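Local structure of putative Endoribonuclease L-PSP (Entamoeba histolytica, 3M1X) at residues 106-111 against 126-131. The protein is of unconfirmed function, but belongs to the trimeric RutC (YjgF/YER057c/UK114) family and may act as a deaminase. Residues are numbered along the deposited sequence; the frame is centred on the assembly and turned at random. Where two conformers were deposited one is given.
Sequences KDFGVF and RACFAA
In the beta-alpha-beta unit of this YjgF-type subunit, the first turn of helix 108-119 faces strand 125-130 through Phe108, which meets Cys128 and Arg126 beside a site holding a citrate anion, probably taken up from the crystallisation liquor. The Phe108 ring reaches the strand because CG stands anti to the backbone N (chi1 -180°), and its CE1-CZ end leads. Cys128 SG lies in the plane of the ring, at its edge, 3.8 Å from Phe108 CE1: an edge-on sulfur-aromatic contact with the sulfur 5.2 Å from the ring centroid. Cys128 CB follows at 3.9 Å from the same CE1.

Arg126 comes to the ring from the opposite direction. Its chain runs extended to CD and bends there (chi3 75°), which turns one face of the guanidinium to Cys128 SG, 3.2 Å off its plane and nearer its periphery than its centre. Arg126 NH2 approaches Phe108 CZ obliquely at 3.8 Å, with ring and guanidinium planes 62° apart; this is packing rather than a parallel stack. Hydrogen bonds hold the guanidinium, NH1 to Asn112 OD1 and NE to a citrate oxygen; a cation-pi contact with Tyr115 is added. Cys128 N holds a second citrate oxygen, consistent with an anion-accepting pocket whose arginine would favour a negatively charged ligand.

One turn on, Phe111 packs on Cys100 of strand 95-102, Val140 and Val142 of strand 140-146 and Ser74 of helix 70-87. Strand 125-130 pairs in parallel with strand 95-102, while Ser53 OG of a second subunit is hydrogen-bonded to Arg126 N and Tyr40 of that subunit packs on the arginine side chain, placing the contact where the helical layer meets the subunit interface.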
loop_
_atom_site.group_PDB
_atom_site.type_symbol
_atom_site.label_atom_id
_atom_site.label_comp_id
_atom_site.label_asym_id
_atom_site.label_seq_id
_atom_site.Cartn_x
_atom_site.Cartn_y
_atom_site.Cartn_z
ATOM N N LYS A 106 16.442 11.162 1.179
ATOM C CA LYS A 106 17.753 11.250 0.568
ATOM C C LYS A 106 18.366 9.872 0.389
ATOM O O LYS A 106 19.326 9.750 -0.385
ATOM C CB LYS A 106 18.629 12.230 1.292
ATOM C CG LYS A 106 17.982 13.623 1.495
ATOM C CD LYS A 106 17.682 14.497 0.207
ATOM C CE LYS A 106 17.578 16.078 0.566
ATOM N NZ LYS A 106 17.620 16.940 -0.660
ATOM N N ASP A 107 17.840 8.853 1.067
ATOM C CA ASP A 107 18.334 7.499 0.953
ATOM C C ASP A 107 17.815 6.796 -0.308
ATOM O O ASP A 107 18.177 5.639 -0.520
ATOM C CB ASP A 107 18.002 6.733 2.210
ATOM C CG ASP A 107 18.859 7.086 3.384
ATOM O OD1 ASP A 107 20.019 7.538 3.137
ATOM O OD2 ASP A 107 18.456 6.866 4.543
ATOM N N PHE A 108 17.005 7.445 -1.117
ATOM C CA PHE A 108 16.390 6.777 -2.273
ATOM C C PHE A 108 17.433 6.182 -3.214
ATOM O O PHE A 108 17.288 5.035 -3.658
ATOM C CB PHE A 108 15.445 7.781 -2.975
ATOM C CG PHE A 108 14.703 7.258 -4.202
ATOM C CD1 PHE A 108 13.697 6.314 -4.078
ATOM C CD2 PHE A 108 15.033 7.679 -5.477
ATOM C CE1 PHE A 108 12.976 5.852 -5.212
ATOM C CE2 PHE A 108 14.341 7.234 -6.590
ATOM C CZ PHE A 108 13.284 6.352 -6.433
ATOM N N GLY A 109 18.451 6.917 -3.600
ATOM C CA GLY A 109 19.402 6.417 -4.584
ATOM C C GLY A 109 20.138 5.200 -4.106
ATOM O O GLY A 109 20.252 4.224 -4.864
ATOM N N VAL A 110 20.669 5.219 -2.900
ATOM C CA VAL A 110 21.401 4.109 -2.342
ATOM C C VAL A 110 20.467 2.906 -2.233
ATOM O O VAL A 110 20.813 1.781 -2.554
ATOM C CB VAL A 110 22.143 4.488 -1.095
ATOM C CG1 VAL A 110 22.659 3.261 -0.387
ATOM C CG2 VAL A 110 23.370 5.383 -1.511
ATOM N N PHE A 111 19.284 3.162 -1.671
ATOM C CA PHE A 111 18.331 2.086 -1.551
ATOM C C PHE A 111 18.009 1.438 -2.848
ATOM O O PHE A 111 18.006 0.219 -3.036
ATOM C CB PHE A 111 17.030 2.565 -0.876
ATOM C CG PHE A 111 15.913 1.585 -1.028
ATOM C CD1 PHE A 111 15.913 0.461 -0.276
ATOM C CD2 PHE A 111 14.970 1.693 -2.046
ATOM C CE1 PHE A 111 14.954 -0.569 -0.465
ATOM C CE2 PHE A 111 14.015 0.706 -2.223
ATOM C CZ PHE A 111 14.037 -0.386 -1.459
ATOM N N ARG A 126 6.154 -0.863 -8.646
ATOM C CA ARG A 126 6.731 -0.272 -7.442
ATOM C C ARG A 126 6.115 1.059 -7.098
ATOM O O ARG A 126 5.764 1.846 -7.972
ATOM C CB ARG A 126 8.245 -0.101 -7.624
ATOM C CG ARG A 126 8.976 0.223 -6.331
ATOM C CD ARG A 126 10.475 0.202 -6.503
ATOM N NE ARG A 126 10.946 1.377 -7.218
ATOM C CZ ARG A 126 12.209 1.706 -7.273
ATOM N NH1 ARG A 126 13.161 0.910 -6.838
ATOM N NH2 ARG A 126 12.544 2.883 -7.830
ATOM N N ALA A 127 5.997 1.311 -5.793
ATOM C CA ALA A 127 5.779 2.640 -5.267
ATOM C C ALA A 127 6.703 2.873 -4.128
ATOM O O ALA A 127 6.946 1.983 -3.322
ATOM C CB ALA A 127 4.341 2.830 -4.806
ATOM N N CYS A 128 7.235 4.068 -4.039
ATOM C CA CYS A 128 8.215 4.442 -3.015
ATOM C C CYS A 128 7.854 5.796 -2.418
ATOM O O CYS A 128 7.310 6.679 -3.052
ATOM C CB CYS A 128 9.620 4.636 -3.641
ATOM S SG CYS A 128 10.240 3.273 -4.572
ATOM N N PHE A 129 8.191 5.952 -1.148
ATOM C CA PHE A 129 7.982 7.223 -0.465
ATOM C C PHE A 129 8.793 7.237 0.790
ATOM O O PHE A 129 9.232 6.203 1.314
ATOM C CB PHE A 129 6.487 7.488 -0.158
ATOM C CG PHE A 129 5.833 6.492 0.790
ATOM C CD1 PHE A 129 5.718 6.732 2.108
ATOM C CD2 PHE A 129 5.309 5.327 0.264
ATOM C CE1 PHE A 129 5.111 5.804 2.950
ATOM C CE2 PHE A 129 4.715 4.428 1.091
ATOM C CZ PHE A 129 4.575 4.665 2.398
ATOM N N ALA A 130 8.997 8.461 1.317
ATOM C CA ALA A 130 9.543 8.629 2.673
ATOM C C ALA A 130 8.402 8.744 3.656
ATOM O O ALA A 130 7.509 9.565 3.487
ATOM C CB ALA A 130 10.490 9.819 2.802
ATOM N N ALA A 131 8.421 7.909 4.638
ATOM C CA ALA A 131 7.477 7.972 5.804
ATOM C C ALA A 131 7.976 9.042 6.753
ATOM O O ALA A 131 9.150 9.370 6.734
ATOM C CB ALA A 131 7.429 6.616 6.529
#